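Local coordinates for cytochrome P450 monooxygenase (Rhodococcus sp. ECU0066, PDB 6KBH), which probably works as a self-sufficient monooxygenase, its heme P450 domain being joined in one chain to an FMN-binding reductase domain and a [2Fe-2S] ferredoxin-like domain, at residues A[128-131]-A[132-136]. Residues are numbered along the deposited sequence; the frame is centred on the assembly and turned at random.
Sequences EDEP and AHMPR. With HEM (protoporphyrin IX containing Fe), chain C.
H133 ND1 donates a hydrogen bond to E130 OE2 at 2.5 Å, and on the other side of the ring NE2 gives a nearly straight one (170°) to propionate oxygen O2D of the heme, 2.6 Å away. E130 OE2 lies almost in the ring plane, although the E130 carboxylate itself is turned 72° from the ring. Histidine suits this place because its nitrogens face outward at separate points of one flat ring; chi1 of 158° sets CG opposite the backbone N and sends the ring out toward the propionate. H391 stacks on the ring, and with R137 and R334 it also binds the heme.

E130 bends at chi2 to reach the backbone of helix 133-139: OE1 uses its syn lone pair to accept the backbone N-H of M134 at 3.1 Å. Glutamate fits here because its two oxygens can be shared between ring and helix backbone.

Further round the turn, E128 OE1 and R136 NE form a salt bridge at 3.3 Å whose hydrogen bond is weak and bent, the two side chains crossing at about a right angle. Y271 takes E128 OE2 in a hydrogen bond and R136 in a cation-pi contact; a long arginine can meet both.

A leucine in place of H133 would probably leave E130 OE2 and heme O2D without the imidazole N-H groups that now meet them. Set between two carboxylates, the imidazole may well be protonated, its charge partly balancing the heme propionate.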
ATOM      1  N   GLU A 128      -5.855 -18.646 -16.687  1.00 81.03           N
ATOM      2  CA  GLU A 128      -4.914 -18.822 -17.781  1.00 80.03           C
ATOM      3  C   GLU A 128      -3.571 -19.300 -17.269  1.00 74.89           C
ATOM      4  O   GLU A 128      -2.983 -18.694 -16.369  1.00 70.82           O
ATOM      5  CB  GLU A 128      -4.721 -17.519 -18.541  1.00 84.71           C
ATOM      6  CG  GLU A 128      -5.981 -16.941 -19.073  1.00 81.84           C
ATOM      7  CD  GLU A 128      -5.713 -15.974 -20.188  1.00 80.82           C
ATOM      8  OE1 GLU A 128      -4.850 -16.270 -21.041  1.00 83.30           O
ATOM      9  OE2 GLU A 128      -6.337 -14.900 -20.183  1.00 84.68           O
ATOM     10  N   ASP A 129      -3.081 -20.377 -17.862  1.00 68.75           N
ATOM     11  CA  ASP A 129      -1.704 -20.744 -17.632  1.00 77.51           C
ATOM     12  C   ASP A 129      -0.788 -19.860 -18.467  1.00 85.94           C
ATOM     13  O   ASP A 129      -1.225 -19.061 -19.300  1.00 80.82           O
ATOM     14  CB  ASP A 129      -1.470 -22.212 -17.973  1.00 85.89           C
ATOM     15  CG  ASP A 129      -2.143 -23.149 -17.000  1.00 86.87           C
ATOM     16  OD1 ASP A 129      -3.045 -22.692 -16.265  1.00 89.63           O
ATOM     17  OD2 ASP A 129      -1.766 -24.336 -16.962  1.00 91.01           O
ATOM     18  N   GLU A 130       0.498 -20.004 -18.219  1.00 86.21           N
ATOM     19  CA  GLU A 130       1.497 -19.466 -19.113  1.00 76.46           C
ATOM     20  C   GLU A 130       1.631 -20.388 -20.321  1.00 79.68           C
ATOM     21  O   GLU A 130       1.287 -21.570 -20.247  1.00 81.35           O
ATOM     22  CB  GLU A 130       2.821 -19.315 -18.369  1.00 70.50           C
ATOM     23  CG  GLU A 130       2.726 -18.409 -17.151  1.00 70.43           C
ATOM     24  CD  GLU A 130       2.231 -17.011 -17.495  1.00 80.21           C
ATOM     25  OE1 GLU A 130       2.519 -16.529 -18.612  1.00 83.76           O
ATOM     26  OE2 GLU A 130       1.547 -16.395 -16.650  1.00 74.58           O
ATOM     27  N   PRO A 131       2.123 -19.876 -21.459  1.00 84.80           N
ATOM     28  CA  PRO A 131       2.641 -18.519 -21.672  1.00 84.71           C
ATOM     29  C   PRO A 131       1.597 -17.474 -22.076  1.00 84.91           C
ATOM     30  O   PRO A 131       1.973 -16.344 -22.383  1.00 79.32           O
ATOM     31  CB  PRO A 131       3.651 -18.722 -22.800  1.00 87.15           C
ATOM     32  CG  PRO A 131       3.075 -19.838 -23.601  1.00 81.01           C
ATOM     33  CD  PRO A 131       2.330 -20.732 -22.640  1.00 83.78           C
ATOM     34  N   ALA A 132       0.313 -17.830 -22.065  1.00 83.14           N
ATOM     35  CA  ALA A 132      -0.707 -16.891 -22.520  1.00 86.17           C
ATOM     36  C   ALA A 132      -1.012 -15.808 -21.490  1.00 86.12           C
ATOM     37  O   ALA A 132      -1.388 -14.692 -21.866  1.00 88.78           O
ATOM     38  CB  ALA A 132      -1.990 -17.644 -22.877  1.00 78.35           C
ATOM     39  N   HIS A 133      -0.843 -16.107 -20.200  1.00 85.37           N
ATOM     40  CA  HIS A 133      -1.381 -15.235 -19.158  1.00 84.99           C
ATOM     41  C   HIS A 133      -0.595 -13.931 -19.041  1.00 85.28           C
ATOM     42  O   HIS A 133      -1.187 -12.846 -18.988  1.00 82.17           O
ATOM     43  CB  HIS A 133      -1.397 -15.976 -17.820  1.00 83.41           C
ATOM     44  CG  HIS A 133      -1.411 -15.073 -16.625  1.00 74.72           C
ATOM     45  ND1 HIS A 133      -0.308 -14.884 -15.822  1.00 67.08           N
ATOM     46  CD2 HIS A 133      -2.395 -14.308 -16.097  1.00 77.02           C
ATOM     47  CE1 HIS A 133      -0.611 -14.039 -14.852  1.00 71.62           C
ATOM     48  NE2 HIS A 133      -1.872 -13.674 -14.996  1.00 65.23           N
ATOM     49  N   MET A 134       0.737 -14.014 -18.984  1.00 78.37           N
ATOM     50  CA  MET A 134       1.532 -12.820 -18.691  1.00 77.15           C
ATOM     51  C   MET A 134       1.401 -11.740 -19.758  1.00 82.10           C
ATOM     52  O   MET A 134       1.167 -10.575 -19.391  1.00 80.85           O
ATOM     53  CB  MET A 134       2.999 -13.205 -18.462  1.00 75.63           C
ATOM     54  CG  MET A 134       3.313 -13.696 -17.057  1.00 75.04           C
ATOM     55  SD  MET A 134       2.544 -12.722 -15.745  1.00 86.12           S
ATOM     56  CE  MET A 134       3.284 -11.113 -15.995  1.00 80.68           C
ATOM     57  N   PRO A 135       1.540 -12.025 -21.062  1.00 79.30           N
ATOM     58  CA  PRO A 135       1.342 -10.949 -22.050  1.00 76.84           C
ATOM     59  C   PRO A 135      -0.018 -10.283 -21.950  1.00 80.08           C
ATOM     60  O   PRO A 135      -0.116  -9.060 -22.105  1.00 85.75           O
ATOM     61  CB  PRO A 135       1.522 -11.673 -23.390  1.00 73.99           C
ATOM     62  CG  PRO A 135       2.406 -12.820 -23.073  1.00 71.34           C
ATOM     63  CD  PRO A 135       1.985 -13.273 -21.708  1.00 84.18           C
ATOM     64  N   ARG A 136      -1.072 -11.055 -21.686  1.00 80.58           N
ATOM     65  CA  ARG A 136      -2.399 -10.464 -21.555  1.00 76.29           C
ATOM     66  C   ARG A 136      -2.510  -9.636 -20.282  1.00 78.80           C
ATOM     67  O   ARG A 136      -3.189  -8.603 -20.264  1.00 80.03           O
ATOM     68  CB  ARG A 136      -3.461 -11.559 -21.574  1.00 89.73           C
ATOM     69  CG  ARG A 136      -3.489 -12.403 -22.838  1.00 85.83           C
ATOM     70  CD  ARG A 136      -4.800 -13.146 -22.888  1.00 87.18           C
ATOM     71  NE  ARG A 136      -4.814 -14.326 -23.746  1.00102.73           N
ATOM     72  CZ  ARG A 136      -5.395 -14.373 -24.941  1.00103.76           C
ATOM     73  NH1 ARG A 136      -6.008 -13.300 -25.425  1.00100.09           N
ATOM     74  NH2 ARG A 136      -5.371 -15.494 -25.649  1.00100.87           N
TER
HETATM   75  CHA HEM C 802      -7.195 -12.317  -9.301  1.00 72.55           C
HETATM   76  CHB HEM C 802      -8.834 -11.423  -4.614  1.00 63.93           C
HETATM   77  CHC HEM C 802     -11.339  -7.063  -6.263  1.00 71.37           C
HETATM   78  CHD HEM C 802      -9.694  -7.979 -10.895  1.00 75.61           C
HETATM   79  C1A HEM C 802      -7.569 -12.230  -7.888  1.00 72.69           C
HETATM   80  C2A HEM C 802      -7.017 -13.345  -7.110  1.00 58.52           C
HETATM   81  C3A HEM C 802      -7.466 -13.097  -5.811  1.00 62.31           C
HETATM   82  C4A HEM C 802      -8.261 -11.846  -5.926  1.00 54.12           C
HETATM   83  CMA HEM C 802      -7.199 -13.923  -4.592  1.00 59.17           C
HETATM   84  CAA HEM C 802      -6.150 -14.478  -7.568  1.00 61.54           C
HETATM   85  CBA HEM C 802      -4.710 -14.362  -7.176  1.00 63.91           C
HETATM   86  CGA HEM C 802      -3.712 -15.301  -7.763  1.00 66.22           C
HETATM   87  O1A HEM C 802      -4.307 -16.291  -8.265  1.00 78.76           O
HETATM   88  O2A HEM C 802      -2.549 -14.844  -7.592  1.00 62.93           O
HETATM   89  C1B HEM C 802      -9.667 -10.180  -4.592  1.00 62.92           C
HETATM   90  C2B HEM C 802     -10.329  -9.588  -3.341  1.00 72.66           C
HETATM   91  C3B HEM C 802     -11.107  -8.222  -3.864  1.00 59.53           C
HETATM   92  C4B HEM C 802     -10.837  -8.151  -5.355  1.00 64.04           C
HETATM   93  CMB HEM C 802     -10.281 -10.135  -1.955  1.00 76.81           C
HETATM   94  CAB HEM C 802     -11.923  -7.267  -3.061  1.00 62.85           C
HETATM   95  CBB HEM C 802     -11.319  -6.696  -1.826  1.00 68.12           C
HETATM   96  C1C HEM C 802     -10.931  -7.196  -7.690  1.00 75.70           C
HETATM   97  C2C HEM C 802     -11.482  -6.103  -8.448  1.00 69.59           C
HETATM   98  C3C HEM C 802     -11.046  -6.334  -9.733  1.00 74.99           C
HETATM   99  C4C HEM C 802     -10.262  -7.554  -9.618  1.00 70.29           C
HETATM  100  CMC HEM C 802     -12.327  -4.975  -7.955  1.00 69.16           C
HETATM  101  CAC HEM C 802     -11.313  -5.483 -10.937  1.00 78.89           C
HETATM  102  CBC HEM C 802     -12.244  -5.944 -12.000  1.00 75.69           C
HETATM  103  C1D HEM C 802      -8.932  -9.215 -10.673  1.00 63.44           C
HETATM  104  C2D HEM C 802      -8.307  -9.730 -11.936  1.00 60.68           C
HETATM  105  C3D HEM C 802      -7.520 -11.094 -11.443  1.00 66.16           C
HETATM  106  C4D HEM C 802      -7.812 -11.154  -9.971  1.00 67.02           C
HETATM  107  CMD HEM C 802      -8.397  -9.129 -13.295  1.00 76.36           C
HETATM  108  CAD HEM C 802      -6.708 -12.019 -12.278  1.00 75.64           C
HETATM  109  CBD HEM C 802      -5.329 -11.547 -12.604  1.00 59.85           C
HETATM  110  CGD HEM C 802      -4.352 -12.572 -13.054  1.00 68.09           C
HETATM  111  O1D HEM C 802      -4.794 -13.698 -12.722  1.00 73.85           O
HETATM  112  O2D HEM C 802      -3.368 -12.032 -13.619  1.00 65.26           O
HETATM  113  NA  HEM C 802      -8.341 -11.297  -7.185  1.00 70.35           N
HETATM  114  NB  HEM C 802      -9.906  -9.292  -5.781  1.00 67.37           N
HETATM  115  NC  HEM C 802     -10.173  -8.106  -8.391  1.00 75.22           N
HETATM  116  ND  HEM C 802      -8.658  -9.992  -9.381  1.00 64.76           N
HETATM  117 FE   HEM C 802      -9.421  -9.715  -7.577  1.00 75.70          FE